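Local coordinates for extracellular solute-binding protein family 1 (Arthrobacter chlorophenolicus, PDB 4R2F) that binds the beta-1,3-linked glucose disaccharide laminaribiose and probably delivers such sugars to a membrane transporter as an extracellular solute-binding protein, at residues 126-138 / 346-358. Numbering follows the deposited sequence.
Sequences NGQFDDFLPGVVE and NALPVFKSITEMP
Ser353 OG donates to Asp131 OD2 at 2.5 Å, meeting that oxygen on its syn side, 21° out of the carboxylate plane. The other oxygen, OD1, accepts the backbone N-H of the same serine through its syn lone pair, with Ser353 N 2.9 Å from Asp131 OD1. The extended first torsion of Asp131 (chi1 -168°) sends CG away from its own backbone N and across to the short helical turn 352-355. Asp131 thus takes three hydrogen bonds, two on its carboxylate and one on its carbonyl O, which receives Lys352 N at 2.8 Å in a nearly straight bond. With the carboxylate gone, as in an alanine here, the hydroxyl and N-H of Ser353 would probably be left without their partner on the loop. A second backbone bond runs from Leu133 N to Val350 O (2.8 Å); together with the bond from Lys352 N to Asp131 O it brackets Phe132 and Phe351. Their rings form an offset stack, centroids 4.5 Å apart and planes at 22°, with CE1 of Phe351 over one face of Phe132 and CG2 of Val137 over the opposite face. Leu123 of helix 117-126 and Val149 and Pro150 of strand 145-161 also pack on Phe132. Leu133 spreads its two methyls: CD1 reaches CG2 of Thr355, 4.0 Å off, and CD2 lies against CA and CB of Lys352. The side chain of Val350 is about 11 Å from a bound glucose unit. The paired backbone bonds are those of an isolated beta bridge, here joining the loop after helix 117-126 to the connection between strand 348-349 and turn 352-355 in the solute-binding protein fold.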
# COMPACT_ATOMS: atom_id res chain seq x y z
N ASN A 126 14.93 18.13 17.74
CA ASN A 126 16.06 17.23 17.47
C ASN A 126 16.56 17.30 16.02
O ASN A 126 17.61 16.78 15.72
CB ASN A 126 15.82 15.77 17.95
CG ASN A 126 15.03 14.89 16.96
OD1 ASN A 126 14.77 15.24 15.80
ND2 ASN A 126 14.65 13.73 17.44
N GLY A 127 15.80 17.94 15.13
CA GLY A 127 16.27 18.17 13.76
C GLY A 127 15.65 17.25 12.71
O GLY A 127 15.71 17.56 11.52
N GLN A 128 15.06 16.14 13.13
CA GLN A 128 14.51 15.20 12.14
C GLN A 128 13.39 15.78 11.29
O GLN A 128 13.27 15.41 10.14
CB GLN A 128 14.06 13.87 12.77
CG GLN A 128 14.65 12.72 11.99
CD GLN A 128 14.07 11.36 12.27
OE1 GLN A 128 14.20 10.44 11.44
NE2 GLN A 128 13.47 11.19 13.43
N PHE A 129 12.61 16.71 11.83
CA PHE A 129 11.46 17.25 11.11
C PHE A 129 11.83 17.90 9.77
O PHE A 129 11.18 17.65 8.74
CB PHE A 129 10.71 18.25 12.00
CG PHE A 129 9.42 18.70 11.41
CD1 PHE A 129 8.29 17.91 11.50
CD2 PHE A 129 9.34 19.92 10.73
CE1 PHE A 129 7.10 18.31 10.93
CE2 PHE A 129 8.14 20.32 10.16
CZ PHE A 129 7.02 19.53 10.27
N ASP A 130 12.89 18.70 9.78
CA ASP A 130 13.45 19.30 8.58
C ASP A 130 13.87 18.27 7.53
O ASP A 130 14.02 18.63 6.38
CB ASP A 130 14.68 20.13 8.94
CG ASP A 130 15.25 20.85 7.75
OD1 ASP A 130 14.56 21.75 7.23
OD2 ASP A 130 16.36 20.50 7.32
N ASP A 131 14.08 17.01 7.91
CA ASP A 131 14.46 15.94 6.95
C ASP A 131 13.23 15.28 6.26
O ASP A 131 13.39 14.53 5.31
CB ASP A 131 15.32 14.89 7.67
CG ASP A 131 16.01 13.92 6.72
OD1 ASP A 131 16.43 14.30 5.60
OD2 ASP A 131 16.14 12.74 7.10
N PHE A 132 12.01 15.58 6.70
CA PHE A 132 10.83 15.00 6.06
C PHE A 132 10.81 15.47 4.62
O PHE A 132 11.21 16.58 4.35
CB PHE A 132 9.52 15.44 6.71
CG PHE A 132 9.11 14.60 7.89
CD1 PHE A 132 8.89 13.24 7.75
CD2 PHE A 132 8.92 15.19 9.15
CE1 PHE A 132 8.51 12.46 8.85
CE2 PHE A 132 8.53 14.43 10.23
CZ PHE A 132 8.33 13.06 10.08
N LEU A 133 10.33 14.64 3.71
CA LEU A 133 10.12 15.08 2.34
C LEU A 133 8.97 16.06 2.31
O LEU A 133 8.13 16.08 3.22
CB LEU A 133 9.86 13.90 1.40
CG LEU A 133 11.07 12.99 1.13
CD1 LEU A 133 10.57 11.68 0.53
CD2 LEU A 133 12.07 13.67 0.19
N PRO A 134 8.93 16.91 1.27
CA PRO A 134 7.84 17.87 1.19
C PRO A 134 6.49 17.17 1.02
O PRO A 134 6.38 16.17 0.30
CB PRO A 134 8.18 18.71 -0.07
CG PRO A 134 9.62 18.43 -0.36
CD PRO A 134 9.88 17.04 0.14
N GLY A 135 5.48 17.68 1.71
CA GLY A 135 4.12 17.19 1.59
C GLY A 135 3.77 15.91 2.36
O GLY A 135 2.63 15.44 2.27
N VAL A 136 4.71 15.33 3.10
CA VAL A 136 4.42 14.01 3.70
C VAL A 136 3.75 14.11 5.07
O VAL A 136 3.08 13.17 5.47
CB VAL A 136 5.63 13.06 3.75
CG1 VAL A 136 6.21 12.89 2.35
CG2 VAL A 136 6.69 13.50 4.74
N VAL A 137 3.90 15.24 5.77
CA VAL A 137 3.37 15.38 7.14
C VAL A 137 1.99 15.98 7.15
O VAL A 137 1.11 15.59 7.92
CB VAL A 137 4.27 16.30 8.00
CG1 VAL A 137 3.71 16.46 9.41
CG2 VAL A 137 5.70 15.77 8.03
N GLU A 138 1.81 16.96 6.27
CA GLU A 138 0.60 17.78 6.21
C GLU A 138 -0.73 17.03 6.01
O GLU A 138 -1.76 17.44 6.57
CB GLU A 138 0.76 18.84 5.09
CG GLU A 138 1.85 19.87 5.40
CD GLU A 138 3.23 19.59 4.78
OE1 GLU A 138 3.64 18.41 4.53
OE2 GLU A 138 3.93 20.61 4.58
N ASN A 346 9.89 -2.66 1.50
CA ASN A 346 9.19 -2.72 0.22
C ASN A 346 8.36 -1.43 0.00
O ASN A 346 7.24 -1.47 -0.51
CB ASN A 346 8.27 -3.92 0.17
CG ASN A 346 9.01 -5.23 -0.01
OD1 ASN A 346 8.39 -6.28 0.01
ND2 ASN A 346 10.33 -5.16 -0.18
N ALA A 347 8.95 -0.30 0.38
CA ALA A 347 8.30 1.00 0.29
C ALA A 347 9.34 2.10 0.19
O ALA A 347 10.51 1.87 0.46
CB ALA A 347 7.42 1.23 1.50
N LEU A 348 8.89 3.29 -0.21
CA LEU A 348 9.74 4.47 -0.27
C LEU A 348 9.88 5.06 1.12
O LEU A 348 8.97 4.95 1.92
CB LEU A 348 9.13 5.50 -1.22
CG LEU A 348 9.15 5.16 -2.70
CD1 LEU A 348 8.17 6.04 -3.45
CD2 LEU A 348 10.52 5.33 -3.30
N PRO A 349 11.03 5.68 1.42
CA PRO A 349 11.14 6.45 2.67
C PRO A 349 10.42 7.79 2.61
O PRO A 349 10.05 8.25 1.53
CB PRO A 349 12.66 6.67 2.83
CG PRO A 349 13.21 6.52 1.46
CD PRO A 349 12.30 5.61 0.68
N VAL A 350 10.20 8.41 3.78
CA VAL A 350 9.60 9.74 3.84
C VAL A 350 10.63 10.80 4.30
O VAL A 350 10.27 11.97 4.53
CB VAL A 350 8.37 9.80 4.77
CG1 VAL A 350 7.26 8.91 4.22
CG2 VAL A 350 8.74 9.44 6.21
N PHE A 351 11.87 10.37 4.44
CA PHE A 351 12.96 11.22 4.89
C PHE A 351 13.98 11.40 3.78
O PHE A 351 14.44 10.43 3.19
CB PHE A 351 13.64 10.62 6.11
CG PHE A 351 12.82 10.71 7.37
CD1 PHE A 351 12.50 11.95 7.91
CD2 PHE A 351 12.38 9.57 8.01
CE1 PHE A 351 11.74 12.03 9.07
CE2 PHE A 351 11.62 9.65 9.16
CZ PHE A 351 11.29 10.88 9.69
N LYS A 352 14.34 12.65 3.53
CA LYS A 352 15.27 13.02 2.45
C LYS A 352 16.63 12.31 2.53
O LYS A 352 17.14 11.82 1.52
CB LYS A 352 15.46 14.54 2.42
CG LYS A 352 16.36 15.01 1.31
CD LYS A 352 16.14 16.47 0.97
CE LYS A 352 16.61 16.74 -0.45
NZ LYS A 352 17.11 18.13 -0.61
N SER A 353 17.20 12.25 3.74
CA SER A 353 18.49 11.60 3.93
C SER A 353 18.44 10.14 3.52
O SER A 353 19.41 9.62 2.97
CB SER A 353 18.93 11.69 5.40
OG SER A 353 17.94 11.17 6.27
N ILE A 354 17.33 9.47 3.78
CA ILE A 354 17.22 8.05 3.42
C ILE A 354 17.13 7.92 1.90
O ILE A 354 17.74 7.03 1.32
CB ILE A 354 16.03 7.36 4.10
CG1 ILE A 354 16.15 7.50 5.61
CG2 ILE A 354 16.00 5.89 3.71
CD1 ILE A 354 14.98 6.96 6.42
N THR A 355 16.41 8.84 1.25
CA THR A 355 16.32 8.82 -0.23
C THR A 355 17.64 9.12 -0.92
O THR A 355 17.76 8.92 -2.12
CB THR A 355 15.31 9.86 -0.81
OG1 THR A 355 15.79 11.19 -0.58
CG2 THR A 355 13.91 9.69 -0.24
N GLU A 356 18.61 9.64 -0.17
CA GLU A 356 19.95 9.92 -0.69
C GLU A 356 21.00 8.91 -0.25
O GLU A 356 22.18 9.03 -0.57
CB GLU A 356 20.35 11.31 -0.23
CG GLU A 356 19.45 12.38 -0.84
CD GLU A 356 19.76 13.77 -0.33
OE1 GLU A 356 20.40 13.88 0.74
OE2 GLU A 356 19.36 14.75 -0.99
N MET A 357 20.56 7.89 0.48
CA MET A 357 21.46 6.91 1.04
C MET A 357 22.00 6.09 -0.13
O MET A 357 21.27 5.76 -1.05
CB MET A 357 20.67 6.06 2.07
CG MET A 357 21.32 4.82 2.62
SD MET A 357 20.13 3.93 3.65
CE MET A 357 19.89 5.14 4.92
N PRO A 358 23.31 5.81 -0.13
CA PRO A 358 23.91 5.02 -1.20
C PRO A 358 23.17 3.74 -1.53
O PRO A 358 23.03 3.38 -2.70
CB PRO A 358 25.29 4.70 -0.63
CG PRO A 358 25.62 5.90 0.20
CD PRO A 358 24.32 6.38 0.78